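Local structure of putative isomerase YbhH (6OTV) at residues Asn95-Val100 against Val119-Val124; Phe103-Gly108 against Val134-Gly139; Val252-Ala257 against Gly261-Arg266; Ile283-Ser288 against Ile308-Pro313. The protein is a putative member of the PrpF family and is probably an isomerase. All blocks are in the same frame, centred on the assembly; numbering follows the deposited sequence.

Interaction 1: residues Asn95-Val100 against Val119-Val124; sequences NMLSGV and VRIRNV. With PO4 (phosphate ion), chain I.
Leu97 and Val100 meet Ile121 through branches that their torsions place. In Ile121, chi1 of -60° sets CG2 anti to the backbone N and CG1 beside it, and the extended chi2 carries CD1 onward. Both branches of the isoleucine are therefore used. Ile121 CG2 lies 3.7 Å from Leu97 CD1, and the two side chains run past one another, pointing opposite ways. Ile121 CD1 lies 3.6 Å from Val100 CG1, where the side chains cross at a slant. The contact is small, apolar and buried. Tyr75 of strand 73-80 touches both Leu97 and Val100, and Ile130 also packs on Leu97.

The other end of the segment is polar. Asn95 ND2 donates a nearly straight bond of 2.7 Å to O2 of a phosphate ion, at 175°. The backbone N of Asn95 adds a weak bond to the same oxygen. The amide OD1 accepts from Arg337 and Thr13, which should fix the flip of the amide. Gly94 N and Ile279 N also bind the ion, which probably comes from the crystallisation liquor. It thus lies at the starts of helices 94-106 and 279-290, consistent with the anion site between two helix N termini in the diaminopimelate epimerase-like fold, the clan of PrpF.

Interaction 2: residues Phe103-Gly108 against Val134-Gly139; sequences FAIENG and VQTPNG
Ile105 points its CD1 at the end of strand 129-135, and this one methyl makes the contact. It meets Val134 and Thr136 tip to tip. Val134 CB is 4.0 Å from Ile105 CD1, and both methyls of the valine stand only slightly farther off, so the methyl faces the fork of the valine. Thr136 turns its CG2 to the same methyl, also 4.0 Å from Ile105 CD1. With chi1 of 50°, the threonine sets OG1 between its backbone N and carbonyl carbon and CG2 anti to the carbonyl carbon. The hydroxyl is hydrogen-bonded to Thr117 OG1 and Thr113 O, and the methyl faces the isoleucine. Val119 and Thr117 of strand 116-123 touch Ile105 as well, so the last turn of helix 94-106 packs over two neighbouring strands.

The helix stops here in a Schellman motif. Gly108, with positive phi, is its C-prime residue. Gly108 N bonds to Ile105 O at 3.2 Å, and Leu109 N bonds to Ala104 O. Asn107 folds back over the final turn. Its ND2 donates to Phe103 O at 2.7 Å, nearly straight at 178° and in the plane of the amide. Asn107 N reaches the same oxygen from the opposite face of the carbonyl plane, so two donors grip it. The same ND2 sits 3.1 Å above the plane of the Phe103 ring, over its centre. Glu106 makes a salt bridge with Lys341.

Interaction 3: residues Val252-Ala257 against Gly261-Arg266; sequences VLISPA and GAINVR
Ser255 and Asn264 form a close-knit part of the contact, a hydrogen-bonded antiparallel pair with a side-chain bond added. Asn264 N donates to Ser255 O at 2.7 Å, and Ser255 N returns a bond to Asn264 O. Beside them, Asn264 ND2 gives a 2.8 Å bond to Ser255 OG, close to the amide plane. With CG anti to the backbone N, chi1 169°, Asn264 holds its amide alongside the serine. Gly210 O takes a further bond from ND2, and Arg266 NH1 binds OD1, so both ends of the amide are occupied. The second hydrogen-bonded pair is Leu253 with Arg266, where Arg266 N lies 2.7 Å from Leu253 O. Bent at chi2, the arginine also brings NH1 back to its neighbour, 2.8 Å from Val265 O and above that carbonyl plane.

The two segments are the arms of a beta hairpin, strands 250-255 and 263-267. Strand 197-202 flanks one arm and strand 306-312 the other. On the face of Ile254 and Val265 the packing is apolar. Ile263 CD1 comes 3.8 Å from Ile254 CB, and Val252 CG1 is as far from Val265 CB. Ile285 of helix 279-290 covers Val252, Ile263 and Val265.

Toward the turn the strand pairing ends. Ala257 CB still packs closely, 3.2 Å from Gly261 O, but a water replaces direct hydrogen bonds. It accepts from Ala257 N and donates to Ala262 O, each at 2.8 Å. Pro256, Ala257, Gly261 and Ala262 are all partly exposed.

Interaction 4: residues Ile283-Ser288 against Ile308-Pro313; sequences IAISSS and INIEHP
Apolar contacts join Ser286 and Ile285 of the helix to Ile308 and Ile310 of the strand. Ser286 takes part through its carbon atoms, its CB lying 4.0 Å from Ile308 CG2 and 4.1 Å from Ile310 CD1. The serine CB sits over this pair of isoleucine methyls, which approach it from the same side. Ile310, with chi2 of -69°, bends its chain so that CD1 lies against the helix. The same CD1 is 4.3 Å from Ile285 CG2, a looser touch. Ile308 sends its own CD1 past the serine side chain to the backbone, where it sits 3.6 Å from Ser286 O. All four residues are buried, and Val319 of strand 315-322 adds to the cover on Ser286.

Helix 279-290 connects strands 263-267 and 306-312, which are parallel neighbours, and packs over both. The axes of helix 283-288 and strand 308-312 come within 9.2 Å, with 124° between their N-to-C directions. Ile285 and Ile310 both also pack on Val265.

The hydroxyls bond mainly back to their own helix, while Glu311 reaches another part of the chain. Ser286 OG is hydrogen-bonded to Ala282 O, with Ile283 O also near. Ser287 OG lies 2.7 Å from Ile283 O, which it and Ser287 N approach from opposite faces of the carbonyl plane. Ser288 OG donates to Ile285 O at 2.7 Å and is also paired with Thr296. On the strand, the carboxylate of Glu311 accepts from the backbone N atoms of Gln258, Lys259 and Gly261, and so clasps the hairpin turn.

Overall arrangement
From the N terminus, helix 94-106 comes first and serves two contacts. Its first half meets strand 116-123 in interaction 1, closing an 18-residue link. Its last turn meets the end of strand 129-135 in interaction 2, closing a 25-residue link. The two loops cross, since their segments alternate, and they touch where Val119 packs on Ile105. Together they tie the helix to both strands. Later, interaction 3 closes a tight hairpin. Interaction 4 follows in series, closing a 19-residue link between helix 279-290 and strand 306-312. Probable backbone hydrogen bonds, Ile263 with Glu311 and Ala262 with Asn309, pair strands 263-267 and 306-312. Interactions 3 and 4 thus unite strands 250-255, 263-267 and 306-312 with helix 279-290.

Interaction 1: residues Asn95-Val100 against Val119-Val124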
loop_
_atom_site.group_PDB
_atom_site.type_symbol
_atom_site.label_atom_id
_atom_site.label_comp_id
_atom_site.label_asym_id
_atom_site.label_seq_id
_atom_site.Cartn_x
_atom_site.Cartn_y
_atom_site.Cartn_z
ATOM N N ASN A 95 -1.086 -4.079 -20.081
ATOM C CA ASN A 95 -0.351 -5.164 -20.715
ATOM C C ASN A 95 1.155 -4.982 -20.563
ATOM O O ASN A 95 1.865 -5.932 -20.220
ATOM C CB ASN A 95 -0.754 -5.274 -22.182
ATOM C CG ASN A 95 -2.104 -5.925 -22.349
ATOM O OD1 ASN A 95 -2.210 -7.151 -22.375
ATOM N ND2 ASN A 95 -3.149 -5.111 -22.436
ATOM N N MET A 96 1.661 -3.768 -20.804
ATOM C CA MET A 96 3.073 -3.510 -20.537
ATOM C C MET A 96 3.390 -3.685 -19.060
ATOM O O MET A 96 4.511 -4.069 -18.703
ATOM C CB MET A 96 3.459 -2.107 -21.008
ATOM C CG MET A 96 3.463 -1.946 -22.518
ATOM S SD MET A 96 4.824 -2.825 -23.314
ATOM C CE MET A 96 6.188 -1.707 -22.996
ATOM N N LEU A 97 2.412 -3.424 -18.192
ATOM C CA LEU A 97 2.579 -3.674 -16.764
ATOM C C LEU A 97 2.989 -5.117 -16.492
ATOM O O LEU A 97 3.695 -5.386 -15.512
ATOM C CB LEU A 97 1.278 -3.334 -16.038
ATOM C CG LEU A 97 1.191 -3.473 -14.521
ATOM C CD1 LEU A 97 2.192 -2.562 -13.832
ATOM C CD2 LEU A 97 -0.224 -3.159 -14.072
ATOM N N SER A 98 2.579 -6.050 -17.360
ATOM C CA SER A 98 2.893 -7.461 -17.156
ATOM C C SER A 98 4.392 -7.718 -17.121
ATOM O O SER A 98 4.837 -8.684 -16.494
ATOM C CB SER A 98 2.254 -8.314 -18.254
ATOM O OG SER A 98 0.947 -7.862 -18.550
ATOM N N GLY A 99 5.185 -6.884 -17.795
ATOM C CA GLY A 99 6.619 -7.088 -17.822
ATOM C C GLY A 99 7.408 -6.374 -16.748
ATOM O O GLY A 99 8.598 -6.658 -16.576
ATOM N N VAL A 100 6.769 -5.471 -16.000
ATOM C CA VAL A 100 7.506 -4.619 -15.068
ATOM C C VAL A 100 8.165 -5.455 -13.977
ATOM O O VAL A 100 9.353 -5.281 -13.670
ATOM C CB VAL A 100 6.575 -3.546 -14.474
ATOM C CG1 VAL A 100 7.281 -2.783 -13.359
ATOM C CG2 VAL A 100 6.110 -2.588 -15.564
ATOM N N VAL A 119 6.030 -8.157 -6.315
ATOM C CA VAL A 119 6.579 -6.863 -6.705
ATOM C C VAL A 119 5.478 -5.821 -6.583
ATOM O O VAL A 119 4.456 -5.911 -7.273
ATOM C CB VAL A 119 7.148 -6.873 -8.135
ATOM C CG1 VAL A 119 7.774 -5.522 -8.455
ATOM C CG2 VAL A 119 8.163 -7.996 -8.306
ATOM N N ARG A 120 5.687 -4.832 -5.719
ATOM C CA ARG A 120 4.744 -3.735 -5.541
ATOM C C ARG A 120 5.074 -2.623 -6.530
ATOM O O ARG A 120 6.146 -2.011 -6.453
ATOM C CB ARG A 120 4.795 -3.220 -4.105
ATOM C CG ARG A 120 4.158 -4.165 -3.108
ATOM C CD ARG A 120 2.678 -3.878 -2.980
ATOM N NE ARG A 120 1.964 -4.963 -2.322
ATOM C CZ ARG A 120 0.902 -4.789 -1.544
ATOM N NH1 ARG A 120 0.443 -3.566 -1.312
ATOM N NH2 ARG A 120 0.309 -5.837 -0.988
ATOM N N ILE A 121 4.153 -2.359 -7.452
ATOM C CA ILE A 121 4.376 -1.436 -8.558
ATOM C C ILE A 121 3.482 -0.220 -8.372
ATOM O O ILE A 121 2.281 -0.358 -8.110
ATOM C CB ILE A 121 4.099 -2.111 -9.912
ATOM C CG1 ILE A 121 5.025 -3.313 -10.110
ATOM C CG2 ILE A 121 4.242 -1.109 -11.053
ATOM C CD1 ILE A 121 4.637 -4.188 -11.284
ATOM N N ARG A 122 4.063 0.966 -8.510
ATOM C CA ARG A 122 3.308 2.210 -8.557
ATOM C C ARG A 122 3.372 2.756 -9.977
ATOM O O ARG A 122 4.461 3.049 -10.484
ATOM C CB ARG A 122 3.859 3.231 -7.563
ATOM C CG ARG A 122 3.338 4.645 -7.780
ATOM C CD ARG A 122 3.939 5.611 -6.773
ATOM N NE ARG A 122 3.873 6.997 -7.225
ATOM C CZ ARG A 122 4.927 7.716 -7.593
ATOM N NH1 ARG A 122 6.140 7.187 -7.556
ATOM N NH2 ARG A 122 4.771 8.970 -7.993
ATOM N N ASN A 123 2.213 2.875 -10.620
ATOM C CA ASN A 123 2.144 3.473 -11.950
ATOM C C ASN A 123 2.171 4.988 -11.804
ATOM O O ASN A 123 1.223 5.585 -11.281
ATOM C CB ASN A 123 0.895 3.017 -12.696
ATOM C CG ASN A 123 0.683 3.786 -13.987
ATOM O OD1 ASN A 123 -0.256 4.573 -14.108
ATOM N ND2 ASN A 123 1.576 3.581 -14.952
ATOM N N VAL A 124 3.260 5.609 -12.271
ATOM C CA VAL A 124 3.441 7.050 -12.121
ATOM C C VAL A 124 2.375 7.821 -12.888
ATOM O O VAL A 124 1.982 8.921 -12.483
ATOM C CB VAL A 124 4.864 7.448 -12.566
ATOM C CG1 VAL A 124 5.083 8.946 -12.413
ATOM C CG2 VAL A 124 5.903 6.681 -11.762
HETATM P P PO4 I . -4.310 -1.924 -21.960
HETATM O O1 PO4 I . -4.707 -0.836 -22.935
HETATM O O2 PO4 I . -2.924 -2.421 -22.289
HETATM O O3 PO4 I . -4.346 -1.378 -20.549
HETATM O O4 PO4 I . -5.273 -3.080 -22.075
#

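Interaction 2: residues Phe103-Gly108 against Val134-Gly139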
loop_
_atom_site.group_PDB
_atom_site.type_symbol
_atom_site.label_atom_id
_atom_site.label_comp_id
_atom_site.label_asym_id
_atom_site.label_seq_id
_atom_site.Cartn_x
_atom_site.Cartn_y
_atom_site.Cartn_z
ATOM N N PHE A 103 11.100 -7.520 -15.170
ATOM C CA PHE A 103 12.197 -6.628 -15.523
ATOM C C PHE A 103 12.890 -6.091 -14.277
ATOM O O PHE A 103 14.120 -5.969 -14.245
ATOM C CB PHE A 103 11.678 -5.485 -16.394
ATOM C CG PHE A 103 12.739 -4.509 -16.817
ATOM C CD1 PHE A 103 13.523 -4.758 -17.934
ATOM C CD2 PHE A 103 12.946 -3.338 -16.106
ATOM C CE1 PHE A 103 14.502 -3.858 -18.328
ATOM C CE2 PHE A 103 13.923 -2.434 -16.496
ATOM C CZ PHE A 103 14.700 -2.696 -17.610
ATOM N N ALA A 104 12.116 -5.770 -13.237
ATOM C CA ALA A 104 12.708 -5.244 -12.012
ATOM C C ALA A 104 13.583 -6.287 -11.329
ATOM O O ALA A 104 14.631 -5.953 -10.765
ATOM C CB ALA A 104 11.611 -4.759 -11.067
ATOM N N ILE A 105 13.173 -7.555 -11.377
ATOM C CA ILE A 105 13.960 -8.612 -10.750
ATOM C C ILE A 105 15.245 -8.862 -11.531
ATOM O O ILE A 105 16.325 -8.997 -10.945
ATOM C CB ILE A 105 13.116 -9.891 -10.614
ATOM C CG1 ILE A 105 11.896 -9.630 -9.725
ATOM C CG2 ILE A 105 13.957 -11.026 -10.052
ATOM C CD1 ILE A 105 10.826 -10.694 -9.815
ATOM N N GLU A 106 15.156 -8.918 -12.862
ATOM C CA GLU A 106 16.349 -9.174 -13.663
ATOM C C GLU A 106 17.369 -8.046 -13.570
ATOM O O GLU A 106 18.560 -8.288 -13.794
ATOM C CB GLU A 106 15.970 -9.408 -15.127
ATOM C CG GLU A 106 15.184 -10.686 -15.372
ATOM C CD GLU A 106 15.228 -11.119 -16.823
ATOM O OE1 GLU A 106 16.331 -11.427 -17.318
ATOM O OE2 GLU A 106 14.164 -11.139 -17.476
ATOM N N ASN A 107 16.939 -6.827 -13.240
ATOM C CA ASN A 107 17.835 -5.679 -13.159
ATOM C C ASN A 107 18.151 -5.283 -11.719
ATOM O O ASN A 107 18.623 -4.166 -11.478
ATOM C CB ASN A 107 17.244 -4.491 -13.923
ATOM C CG ASN A 107 17.194 -4.729 -15.422
ATOM O OD1 ASN A 107 18.142 -4.416 -16.143
ATOM N ND2 ASN A 107 16.085 -5.287 -15.901
ATOM N N GLY A 108 17.894 -6.169 -10.758
ATOM C CA GLY A 108 18.315 -5.940 -9.388
ATOM C C GLY A 108 17.588 -4.843 -8.641
ATOM O O GLY A 108 18.111 -4.338 -7.646
ATOM N N VAL A 134 5.384 -12.784 -9.752
ATOM C CA VAL A 134 6.234 -13.297 -10.816
ATOM C C VAL A 134 6.686 -14.704 -10.453
ATOM O O VAL A 134 7.126 -14.952 -9.324
ATOM C CB VAL A 134 7.444 -12.376 -11.043
ATOM C CG1 VAL A 134 8.349 -12.939 -12.127
ATOM C CG2 VAL A 134 6.979 -10.963 -11.387
ATOM N N GLN A 135 6.578 -15.622 -11.408
ATOM C CA GLN A 135 7.122 -16.966 -11.245
ATOM C C GLN A 135 8.641 -16.877 -11.156
ATOM O O GLN A 135 9.310 -16.513 -12.130
ATOM C CB GLN A 135 6.693 -17.853 -12.409
ATOM C CG GLN A 135 5.189 -17.999 -12.559
ATOM C CD GLN A 135 4.553 -18.680 -11.366
ATOM O OE1 GLN A 135 5.153 -19.557 -10.746
ATOM N NE2 GLN A 135 3.334 -18.272 -11.032
ATOM N N THR A 136 9.191 -17.196 -9.989
ATOM C CA THR A 136 10.638 -17.178 -9.766
ATOM C C THR A 136 11.064 -18.457 -9.054
ATOM O O THR A 136 11.417 -18.436 -7.869
ATOM C CB THR A 136 11.054 -15.943 -8.966
ATOM O OG1 THR A 136 10.230 -15.824 -7.798
ATOM C CG2 THR A 136 10.921 -14.680 -9.813
ATOM N N PRO A 137 11.043 -19.594 -9.749
ATOM C CA PRO A 137 11.552 -20.828 -9.137
ATOM C C PRO A 137 13.046 -20.720 -8.872
ATOM O O PRO A 137 13.831 -20.395 -9.767
ATOM C CB PRO A 137 11.232 -21.906 -10.182
ATOM C CG PRO A 137 11.090 -21.163 -11.467
ATOM C CD PRO A 137 10.517 -19.829 -11.105
ATOM N N ASN A 138 13.429 -20.977 -7.620
ATOM C CA ASN A 138 14.818 -20.873 -7.168
ATOM C C ASN A 138 15.373 -19.464 -7.353
ATOM O O ASN A 138 16.576 -19.282 -7.557
ATOM C CB ASN A 138 15.713 -21.898 -7.872
ATOM C CG ASN A 138 15.338 -23.327 -7.532
ATOM O OD1 ASN A 138 15.030 -23.643 -6.383
ATOM N ND2 ASN A 138 15.357 -24.199 -8.535
ATOM N N GLY A 139 14.503 -18.457 -7.288
ATOM C CA GLY A 139 14.938 -17.077 -7.371
ATOM C C GLY A 139 15.290 -16.583 -8.755
ATOM O O GLY A 139 15.934 -15.537 -8.879
#

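Interaction 3: residues Val252-Ala257 against Gly261-Arg266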
loop_
_atom_site.group_PDB
_atom_site.type_symbol
_atom_site.label_atom_id
_atom_site.label_comp_id
_atom_site.label_asym_id
_atom_site.label_seq_id
_atom_site.Cartn_x
_atom_site.Cartn_y
_atom_site.Cartn_z
ATOM N N VAL A 252 -18.723 2.867 -22.461
ATOM C CA VAL A 252 -18.674 1.435 -22.741
ATOM C C VAL A 252 -20.072 0.965 -23.110
ATOM O O VAL A 252 -20.995 1.052 -22.292
ATOM C CB VAL A 252 -18.148 0.625 -21.545
ATOM C CG1 VAL A 252 -18.157 -0.851 -21.894
ATOM C CG2 VAL A 252 -16.752 1.089 -21.151
ATOM N N LEU A 253 -20.227 0.461 -24.331
ATOM C CA LEU A 253 -21.461 -0.203 -24.725
ATOM C C LEU A 253 -21.420 -1.657 -24.269
ATOM O O LEU A 253 -20.442 -2.365 -24.526
ATOM C CB LEU A 253 -21.655 -0.125 -26.238
ATOM C CG LEU A 253 -21.773 1.272 -26.848
ATOM C CD1 LEU A 253 -22.117 1.170 -28.324
ATOM C CD2 LEU A 253 -22.820 2.087 -26.106
ATOM N N ILE A 254 -22.470 -2.100 -23.582
ATOM C CA ILE A 254 -22.510 -3.458 -23.054
ATOM C C ILE A 254 -23.694 -4.210 -23.647
ATOM O O ILE A 254 -24.716 -3.629 -24.025
ATOM C CB ILE A 254 -22.566 -3.492 -21.512
ATOM C CG1 ILE A 254 -23.874 -2.892 -20.997
ATOM C CG2 ILE A 254 -21.363 -2.773 -20.919
ATOM C CD1 ILE A 254 -24.176 -3.251 -19.556
ATOM N N SER A 255 -23.532 -5.525 -23.725
ATOM C CA SER A 255 -24.549 -6.447 -24.205
ATOM C C SER A 255 -24.214 -7.824 -23.654
ATOM O O SER A 255 -23.084 -8.051 -23.206
ATOM C CB SER A 255 -24.604 -6.466 -25.744
ATOM O OG SER A 255 -23.398 -6.959 -26.300
ATOM N N PRO A 256 -25.170 -8.756 -23.650
ATOM C CA PRO A 256 -24.878 -10.092 -23.118
ATOM C C PRO A 256 -23.746 -10.765 -23.880
ATOM O O PRO A 256 -23.503 -10.485 -25.057
ATOM C CB PRO A 256 -26.199 -10.847 -23.301
ATOM C CG PRO A 256 -27.239 -9.781 -23.348
ATOM C CD PRO A 256 -26.589 -8.617 -24.030
ATOM N N ALA A 257 -23.043 -11.653 -23.184
ATOM C CA ALA A 257 -21.968 -12.417 -23.802
ATOM C C ALA A 257 -22.519 -13.368 -24.858
ATOM O O ALA A 257 -23.671 -13.805 -24.797
ATOM C CB ALA A 257 -21.200 -13.208 -22.744
ATOM N N GLY A 261 -19.076 -16.092 -21.838
ATOM C CA GLY A 261 -18.577 -15.194 -20.818
ATOM C C GLY A 261 -19.692 -14.545 -20.016
ATOM O O GLY A 261 -20.865 -14.913 -20.097
ATOM N N ALA A 262 -19.303 -13.541 -19.231
ATOM C CA ALA A 262 -20.250 -12.820 -18.391
ATOM C C ALA A 262 -20.912 -11.650 -19.105
ATOM O O ALA A 262 -22.062 -11.320 -18.794
ATOM C CB ALA A 262 -19.555 -12.306 -17.124
ATOM N N ILE A 263 -20.221 -11.015 -20.052
ATOM C CA ILE A 263 -20.720 -9.797 -20.677
ATOM C C ILE A 263 -19.890 -9.522 -21.922
ATOM O O ILE A 263 -18.749 -9.982 -22.034
ATOM C CB ILE A 263 -20.659 -8.622 -19.663
ATOM C CG1 ILE A 263 -21.399 -7.388 -20.182
ATOM C CG2 ILE A 263 -19.225 -8.290 -19.327
ATOM C CD1 ILE A 263 -21.553 -6.301 -19.136
ATOM N N ASN A 264 -20.471 -8.789 -22.867
ATOM C CA ASN A 264 -19.782 -8.333 -24.063
ATOM C C ASN A 264 -19.742 -6.810 -24.052
ATOM O O ASN A 264 -20.728 -6.160 -23.690
ATOM C CB ASN A 264 -20.480 -8.843 -25.328
ATOM C CG ASN A 264 -19.964 -8.180 -26.589
ATOM O OD1 ASN A 264 -18.883 -8.509 -27.084
ATOM N ND2 ASN A 264 -20.735 -7.239 -27.117
ATOM N N VAL A 265 -18.604 -6.234 -24.436
ATOM C CA VAL A 265 -18.418 -4.794 -24.319
ATOM C C VAL A 265 -17.853 -4.228 -25.616
ATOM O O VAL A 265 -17.210 -4.923 -26.407
ATOM C CB VAL A 265 -17.502 -4.411 -23.130
ATOM C CG1 VAL A 265 -18.033 -4.988 -21.819
ATOM C CG2 VAL A 265 -16.069 -4.856 -23.384
ATOM N N ARG A 266 -18.120 -2.939 -25.824
ATOM C CA ARG A 266 -17.483 -2.137 -26.864
ATOM C C ARG A 266 -16.908 -0.905 -26.180
ATOM O O ARG A 266 -17.661 -0.057 -25.688
ATOM C CB ARG A 266 -18.475 -1.753 -27.965
ATOM C CG ARG A 266 -18.897 -2.921 -28.847
ATOM C CD ARG A 266 -17.696 -3.523 -29.562
ATOM N NE ARG A 266 -18.056 -4.657 -30.412
ATOM C CZ ARG A 266 -18.037 -5.929 -30.021
ATOM N NH1 ARG A 266 -17.682 -6.248 -28.783
ATOM N NH2 ARG A 266 -18.376 -6.890 -30.872
HETATM O O HOH W 1 -24.006 -12.182 -20.617
#

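Interaction 4: residues Ile283-Ser288 against Ile308-Pro313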
loop_
_atom_site.group_PDB
_atom_site.type_symbol
_atom_site.label_atom_id
_atom_site.label_comp_id
_atom_site.label_asym_id
_atom_site.label_seq_id
_atom_site.Cartn_x
_atom_site.Cartn_y
_atom_site.Cartn_z
ATOM N N ILE A 283 -11.516 -3.798 -15.410
ATOM C CA ILE A 283 -11.735 -3.717 -13.968
ATOM C C ILE A 283 -13.078 -3.059 -13.678
ATOM O O ILE A 283 -13.871 -3.548 -12.863
ATOM C CB ILE A 283 -10.584 -2.957 -13.285
ATOM C CG1 ILE A 283 -9.229 -3.583 -13.629
ATOM C CG2 ILE A 283 -10.797 -2.908 -11.777
ATOM C CD1 ILE A 283 -9.146 -5.060 -13.357
ATOM N N ALA A 284 -13.354 -1.939 -14.351
ATOM C CA ALA A 284 -14.577 -1.187 -14.088
ATOM C C ALA A 284 -15.816 -1.994 -14.461
ATOM O O ALA A 284 -16.780 -2.061 -13.689
ATOM C CB ALA A 284 -14.546 0.140 -14.847
ATOM N N ILE A 285 -15.806 -2.613 -15.643
ATOM C CA ILE A 285 -16.974 -3.353 -16.115
ATOM C C ILE A 285 -17.231 -4.571 -15.236
ATOM O O ILE A 285 -18.371 -4.840 -14.840
ATOM C CB ILE A 285 -16.791 -3.754 -17.588
ATOM C CG1 ILE A 285 -16.645 -2.507 -18.454
ATOM C CG2 ILE A 285 -17.962 -4.602 -18.055
ATOM C CD1 ILE A 285 -15.911 -2.758 -19.743
ATOM N N SER A 286 -16.178 -5.333 -14.927
ATOM C CA SER A 286 -16.350 -6.500 -14.069
ATOM C C SER A 286 -16.857 -6.097 -12.689
ATOM O O SER A 286 -17.653 -6.819 -12.076
ATOM C CB SER A 286 -15.033 -7.271 -13.958
ATOM O OG SER A 286 -14.027 -6.474 -13.354
ATOM N N SER A 287 -16.415 -4.937 -12.188
ATOM C CA SER A 287 -16.885 -4.456 -10.892
ATOM C C SER A 287 -18.381 -4.174 -10.915
ATOM O O SER A 287 -19.103 -4.536 -9.978
ATOM C CB SER A 287 -16.116 -3.200 -10.483
ATOM O OG SER A 287 -14.742 -3.482 -10.302
ATOM N N SER A 288 -18.866 -3.524 -11.975
ATOM C CA SER A 288 -20.297 -3.258 -12.075
ATOM C C SER A 288 -21.102 -4.548 -12.133
ATOM O O SER A 288 -22.257 -4.575 -11.696
ATOM C CB SER A 288 -20.592 -2.396 -13.299
ATOM O OG SER A 288 -20.359 -3.114 -14.497
ATOM N N ILE A 308 -14.716 -13.489 -13.778
ATOM C CA ILE A 308 -15.669 -12.755 -14.602
ATOM C C ILE A 308 -15.034 -12.569 -15.973
ATOM O O ILE A 308 -14.029 -11.861 -16.111
ATOM C CB ILE A 308 -16.049 -11.409 -13.977
ATOM C CG1 ILE A 308 -16.670 -11.640 -12.601
ATOM C CG2 ILE A 308 -17.000 -10.656 -14.880
ATOM C CD1 ILE A 308 -17.173 -10.385 -11.941
ATOM N N ASN A 309 -15.611 -13.213 -16.982
ATOM C CA ASN A 309 -15.070 -13.193 -18.335
ATOM C C ASN A 309 -15.734 -12.071 -19.130
ATOM O O ASN A 309 -16.963 -12.058 -19.284
ATOM C CB ASN A 309 -15.288 -14.554 -18.995
ATOM C CG ASN A 309 -14.709 -14.631 -20.389
ATOM O OD1 ASN A 309 -15.397 -14.362 -21.373
ATOM N ND2 ASN A 309 -13.441 -15.010 -20.484
ATOM N N ILE A 310 -14.928 -11.126 -19.616
ATOM C CA ILE A 310 -15.401 -9.962 -20.363
ATOM C C ILE A 310 -15.061 -10.164 -21.834
ATOM O O ILE A 310 -13.882 -10.268 -22.196
ATOM C CB ILE A 310 -14.773 -8.653 -19.858
ATOM C CG1 ILE A 310 -14.754 -8.591 -18.328
ATOM C CG2 ILE A 310 -15.505 -7.451 -20.449
ATOM C CD1 ILE A 310 -16.105 -8.462 -17.701
ATOM N N GLU A 311 -16.084 -10.183 -22.682
ATOM C CA GLU A 311 -15.888 -10.341 -24.116
ATOM C C GLU A 311 -15.747 -8.979 -24.786
ATOM O O GLU A 311 -16.394 -8.005 -24.390
ATOM C CB GLU A 311 -17.050 -11.129 -24.730
ATOM C CG GLU A 311 -17.167 -12.543 -24.165
ATOM C CD GLU A 311 -18.311 -13.347 -24.761
ATOM O OE1 GLU A 311 -19.114 -12.782 -25.536
ATOM O OE2 GLU A 311 -18.406 -14.553 -24.449
ATOM N N HIS A 312 -14.889 -8.920 -25.796
ATOM C CA HIS A 312 -14.593 -7.687 -26.513
ATOM C C HIS A 312 -14.355 -8.053 -27.971
ATOM O O HIS A 312 -14.305 -9.239 -28.318
ATOM C CB HIS A 312 -13.385 -6.967 -25.890
ATOM C CG HIS A 312 -12.131 -7.783 -25.865
ATOM N ND1 HIS A 312 -11.328 -7.951 -26.973
ATOM C CD2 HIS A 312 -11.536 -8.469 -24.861
ATOM C CE1 HIS A 312 -10.296 -8.711 -26.654
ATOM N NE2 HIS A 312 -10.398 -9.038 -25.379
ATOM N N PRO A 313 -14.229 -7.055 -28.862
ATOM C CA PRO A 313 -14.163 -7.366 -30.305
ATOM C C PRO A 313 -13.146 -8.423 -30.717
ATOM O O PRO A 313 -13.383 -9.124 -31.708
ATOM C CB PRO A 313 -13.819 -6.008 -30.926
ATOM C CG PRO A 313 -14.465 -5.035 -30.033
ATOM C CD PRO A 313 -14.345 -5.598 -28.643
#